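Local coordinates for DBF2 kinase activator protein MOB1 (Saccharomyces cerevisiae, PDB 2HJN) that activates the protein kinase DBF2 by binding it as a zinc-containing regulatory subunit in the mitotic exit network, at residues 53-57 against 228-233; 177-181 against 205-209. All blocks are in the same frame, centred on the assembly; numbering follows the deposited sequence.

Contact 1 of 2, residues 53-57 against 228-233; sequences VEMTL and ELVMEL
Two short helices from far-apart ends of the Mob1/phocein chain pair here: helix 49-58, through Val53, Thr56 and Leu57, meets the C-terminal helix 227-233 through Glu228, Leu229, Glu232 and Leu233. Their N-to-C directions agree to within 26°, and the segment axes come no nearer than 10.5 Å, so the side chains do the joining. Leu229 is at the middle of the interface. Its CD2 methyl enters between Val53 and Thr56, 3.7 Å from Val53 CG2 and 3.6 Å from Thr56 CG2. Leu229 and Thr56 reach for each other methyl tip to methyl tip, whereas Val53 and Leu229 run alongside each other pointing opposite ways. Both methyls of Val53 touch Leu229 CD2. With CG1 anti to the backbone N (chi1 174°), that methyl also lies along the extended chain of Glu228, 4.0 Å from Glu228 CD. Losing both methyls to an alanine here is likely to open a gap beside Leu229 CD2 and leave the aliphatic part of Glu228 without its contact to Val53. One turn on, Leu57 crosses Glu232 at about a right angle, its CD2 4.0 Å from Glu232 CB, while the same methyl approaches Leu233 CD2 at 4.4 Å. On the inner side Thr56 and Leu233 both touch Tyr185 of helix 165-187, and Leu229 and Leu233 lean on Phe205 of helix 198-214. The hydroxyl of Thr56 turns back to its own helix, in a weak hydrogen bond to Ile52 O. With no hydrogen bond between the two segments, the contact depends on the fit of methyl groups, the two glutamates lending their CH2 groups while their carboxylates lie at the exposed rim.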
# COMPACT_ATOMS: atom_id res chain seq x y z
N VAL A 53 -10.23 0.57 -19.72
CA VAL A 53 -9.47 1.82 -19.99
C VAL A 53 -10.24 3.14 -19.65
O VAL A 53 -9.63 4.14 -19.22
CB VAL A 53 -8.89 1.85 -21.43
CG1 VAL A 53 -8.24 3.21 -21.75
CG2 VAL A 53 -7.86 0.70 -21.63
N GLU A 54 -11.55 3.16 -19.86
CA GLU A 54 -12.35 4.34 -19.55
C GLU A 54 -12.50 4.59 -18.05
O GLU A 54 -12.47 5.72 -17.60
CB GLU A 54 -13.70 4.22 -20.18
N MSE A 55 -12.72 3.52 -17.29
CA MSE A 55 -12.66 3.56 -15.82
C MSE A 55 -11.33 4.09 -15.28
O MSE A 55 -11.32 4.83 -14.30
CB MSE A 55 -12.87 2.14 -15.28
CG MSE A 55 -12.79 1.98 -13.76
SE MSE A 55 -12.96 0.06 -13.36
CE MSE A 55 -11.66 -0.64 -14.60
N THR A 56 -10.22 3.66 -15.91
CA THR A 56 -8.88 4.13 -15.56
C THR A 56 -8.65 5.63 -15.77
O THR A 56 -8.07 6.31 -14.92
CB THR A 56 -7.78 3.36 -16.31
OG1 THR A 56 -7.74 2.01 -15.83
CG2 THR A 56 -6.42 4.01 -16.07
N LEU A 57 -9.07 6.14 -16.91
CA LEU A 57 -8.90 7.57 -17.19
C LEU A 57 -9.86 8.38 -16.29
O LEU A 57 -9.47 9.40 -15.75
CB LEU A 57 -9.17 7.85 -18.68
CG LEU A 57 -8.24 7.23 -19.73
CD1 LEU A 57 -8.74 7.47 -21.18
CD2 LEU A 57 -6.86 7.82 -19.54
N GLU A 228 -3.95 0.05 -25.28
CA GLU A 228 -4.62 1.37 -25.30
C GLU A 228 -4.30 2.18 -24.07
O GLU A 228 -4.12 3.41 -24.13
CB GLU A 228 -6.17 1.24 -25.40
CG GLU A 228 -6.92 2.61 -25.46
CD GLU A 228 -8.43 2.49 -25.65
OE1 GLU A 228 -8.95 1.36 -25.66
OE2 GLU A 228 -9.12 3.53 -25.79
N LEU A 229 -4.24 1.50 -22.93
CA LEU A 229 -3.85 2.15 -21.68
C LEU A 229 -2.46 2.79 -21.83
O LEU A 229 -2.25 3.98 -21.48
CB LEU A 229 -3.87 1.09 -20.55
CG LEU A 229 -4.27 1.45 -19.12
CD1 LEU A 229 -3.20 2.27 -18.58
CD2 LEU A 229 -5.54 2.25 -19.13
N VAL A 230 -1.51 2.00 -22.33
CA VAL A 230 -0.15 2.48 -22.55
C VAL A 230 -0.19 3.68 -23.51
O VAL A 230 0.50 4.68 -23.28
CB VAL A 230 0.79 1.39 -23.13
CG1 VAL A 230 2.21 1.95 -23.32
CG2 VAL A 230 0.82 0.14 -22.25
N MSE A 231 -0.97 3.56 -24.58
CA MSE A 231 -1.19 4.68 -25.55
C MSE A 231 -1.70 5.96 -24.86
O MSE A 231 -1.29 7.06 -25.22
CB MSE A 231 -2.17 4.29 -26.67
CG MSE A 231 -1.72 3.23 -27.66
SE MSE A 231 -0.30 3.86 -28.83
CE MSE A 231 1.31 3.16 -27.88
N GLU A 232 -2.57 5.83 -23.86
CA GLU A 232 -3.12 7.01 -23.15
C GLU A 232 -2.23 7.54 -22.00
O GLU A 232 -1.98 8.76 -21.90
CB GLU A 232 -4.52 6.75 -22.61
CG GLU A 232 -5.64 6.57 -23.68
CD GLU A 232 -6.02 7.87 -24.40
OE1 GLU A 232 -5.88 8.98 -23.81
OE2 GLU A 232 -6.46 7.76 -25.57
N LEU A 233 -1.76 6.61 -21.16
CA LEU A 233 -0.98 6.93 -19.95
C LEU A 233 0.41 7.43 -20.27
O LEU A 233 0.85 8.42 -19.68
CB LEU A 233 -0.84 5.73 -18.99
CG LEU A 233 -1.97 5.23 -18.10
CD1 LEU A 233 -1.41 4.86 -16.72
CD2 LEU A 233 -3.13 6.21 -17.98

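Contact 2 of 2, residues 177-181 against 205-209. With SO4 (sulfate ion), chain C.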
# COMPACT_ATOMS: atom_id res chain seq x y z
N LEU A 177 6.81 -8.97 -14.84
CA LEU A 177 6.20 -7.98 -13.95
C LEU A 177 5.02 -7.27 -14.61
O LEU A 177 4.01 -6.98 -13.94
CB LEU A 177 7.27 -6.98 -13.47
CG LEU A 177 8.35 -7.52 -12.52
CD1 LEU A 177 9.39 -6.42 -12.13
CD2 LEU A 177 7.78 -8.20 -11.26
N PHE A 178 5.11 -7.02 -15.92
CA PHE A 178 3.95 -6.44 -16.67
C PHE A 178 2.67 -7.22 -16.51
O PHE A 178 1.65 -6.61 -16.31
CB PHE A 178 4.24 -6.22 -18.19
CG PHE A 178 3.13 -5.43 -18.91
CD1 PHE A 178 3.27 -4.07 -19.18
CD2 PHE A 178 1.97 -6.09 -19.35
CE1 PHE A 178 2.27 -3.35 -19.83
CE2 PHE A 178 0.91 -5.37 -19.98
CZ PHE A 178 1.07 -4.01 -20.21
N ARG A 179 2.72 -8.57 -16.61
CA ARG A 179 1.54 -9.44 -16.40
C ARG A 179 0.83 -9.19 -15.04
O ARG A 179 -0.36 -9.41 -14.93
CB ARG A 179 1.95 -10.93 -16.49
CG ARG A 179 2.49 -11.31 -17.92
CD ARG A 179 3.10 -12.68 -18.12
NE ARG A 179 3.73 -12.64 -19.44
CZ ARG A 179 4.80 -13.33 -19.82
NH1 ARG A 179 5.39 -14.15 -18.99
NH2 ARG A 179 5.27 -13.18 -21.07
N VAL A 180 1.60 -8.79 -14.01
CA VAL A 180 1.03 -8.46 -12.67
C VAL A 180 0.24 -7.17 -12.77
O VAL A 180 -0.89 -7.08 -12.26
CB VAL A 180 2.11 -8.35 -11.57
CG1 VAL A 180 1.44 -8.09 -10.20
CG2 VAL A 180 2.98 -9.68 -11.52
N TYR A 181 0.80 -6.15 -13.43
CA TYR A 181 0.01 -4.91 -13.68
C TYR A 181 -1.27 -5.24 -14.45
O TYR A 181 -2.34 -4.68 -14.13
CB TYR A 181 0.80 -3.88 -14.52
CG TYR A 181 1.76 -3.00 -13.76
CD1 TYR A 181 1.31 -2.08 -12.82
CD2 TYR A 181 3.13 -3.07 -14.02
CE1 TYR A 181 2.23 -1.26 -12.15
CE2 TYR A 181 4.03 -2.28 -13.37
CZ TYR A 181 3.58 -1.37 -12.44
OH TYR A 181 4.51 -0.59 -11.86
N PHE A 205 2.85 2.61 -13.22
CA PHE A 205 2.72 1.97 -14.53
C PHE A 205 3.26 2.86 -15.68
O PHE A 205 3.91 2.34 -16.62
CB PHE A 205 1.24 1.64 -14.74
CG PHE A 205 0.93 0.94 -16.04
CD1 PHE A 205 1.27 -0.39 -16.23
CD2 PHE A 205 0.27 1.62 -17.07
CE1 PHE A 205 0.99 -1.05 -17.43
CE2 PHE A 205 -0.04 0.98 -18.31
CZ PHE A 205 0.32 -0.34 -18.49
N ARG A 206 2.96 4.16 -15.62
CA ARG A 206 3.46 5.12 -16.59
C ARG A 206 5.00 5.12 -16.60
O ARG A 206 5.61 5.10 -17.66
CB ARG A 206 2.94 6.54 -16.26
CG ARG A 206 3.60 7.73 -17.08
CD ARG A 206 3.02 9.16 -16.72
NE ARG A 206 3.61 9.75 -15.50
CZ ARG A 206 2.91 10.17 -14.43
NH1 ARG A 206 1.58 10.04 -14.41
NH2 ARG A 206 3.53 10.71 -13.37
N HIS A 207 5.61 5.19 -15.42
CA HIS A 207 7.08 5.21 -15.27
C HIS A 207 7.69 3.86 -15.75
O HIS A 207 8.75 3.84 -16.42
CB HIS A 207 7.45 5.59 -13.82
CG HIS A 207 8.93 5.73 -13.57
ND1 HIS A 207 9.54 5.26 -12.43
CD2 HIS A 207 9.93 6.26 -14.33
CE1 HIS A 207 10.84 5.50 -12.48
NE2 HIS A 207 11.10 6.10 -13.63
N PHE A 208 6.99 2.75 -15.46
CA PHE A 208 7.41 1.40 -15.92
C PHE A 208 7.47 1.37 -17.47
O PHE A 208 8.47 0.95 -18.04
CB PHE A 208 6.43 0.34 -15.36
CG PHE A 208 6.78 -1.10 -15.70
CD1 PHE A 208 7.45 -1.90 -14.78
CD2 PHE A 208 6.37 -1.68 -16.91
CE1 PHE A 208 7.77 -3.28 -15.07
CE2 PHE A 208 6.65 -3.04 -17.22
CZ PHE A 208 7.34 -3.86 -16.28
N CYS A 209 6.40 1.85 -18.12
CA CYS A 209 6.27 1.86 -19.57
C CYS A 209 7.21 2.84 -20.27
O CYS A 209 7.71 2.52 -21.34
CB CYS A 209 4.82 2.13 -20.00
SG CYS A 209 3.66 0.78 -19.54
S SO4 C . 8.67 -15.37 -20.71
O1 SO4 C . 9.85 -14.50 -20.58
O2 SO4 C . 7.81 -14.76 -21.74
O3 SO4 C . 9.03 -16.76 -20.98
O4 SO4 C . 7.88 -15.49 -19.50
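Tyr181 sits between two phenylalanines and meets each in a T-shaped stack. Phe205 turns its edge to one face of the tyrosine ring, with Phe205 CD1 3.6 Å from Tyr181 CG and the planes at 68°. The tyrosine then offers its own edge to Phe208: Tyr181 CE2 stands over a face of that ring, 3.7 Å from Phe208 CD1, the planes at 66°. Phe178, with CG anti to the backbone N, swings its ring toward the facing helix, where Phe178 CE1 comes within 3.6 Å of Phe205 CE1 at an oblique 50° between planes. The rim of Phe178 also meets Phe208 CE2, 4.0 Å from its CD1. These four rings make an aromatic cluster in the buried heart of the helical Mob1 fold, where helices 165-187 and 198-214 run roughly antiparallel. Leu177 CB rests obliquely on the Phe208 ring. The hydroxyl of Tyr181 is satisfied by a hydrogen bond with Ser204 OG. Arg179 takes no part in the cluster; it grips a sulfate, probably from the crystallisation liquor, by the edge of its guanidinium: NH1 bonds O4 at 2.9 Å and NH2 bonds O2 at 3.1 Å, both nearly straight, and Arg175 also binds the ion.

How the contacts relate
Contact 2 lies deep, its centre about 5 Å from that of the chain, with every touching residue buried; contact 1 has its centre about 17 Å from that of the chain and is only partly buried. Their chemistry follows: aromatic rings set edge-to-face and obliquely inside, small aliphatic methyls edged by glutamates near the surface. Both segments of contact 2 fall in the chain between the two segments of contact 1. No helix is common to both, yet helices 198-214 and 227-233 are consecutive, and Phe205 bridges the two contacts, its CE2 3.4 Å from Leu229 CD1. Phe205 thus touches helix 227-233 as well as the aromatic cluster, while helix 49-58 packs against helix 227-233 in contact 1.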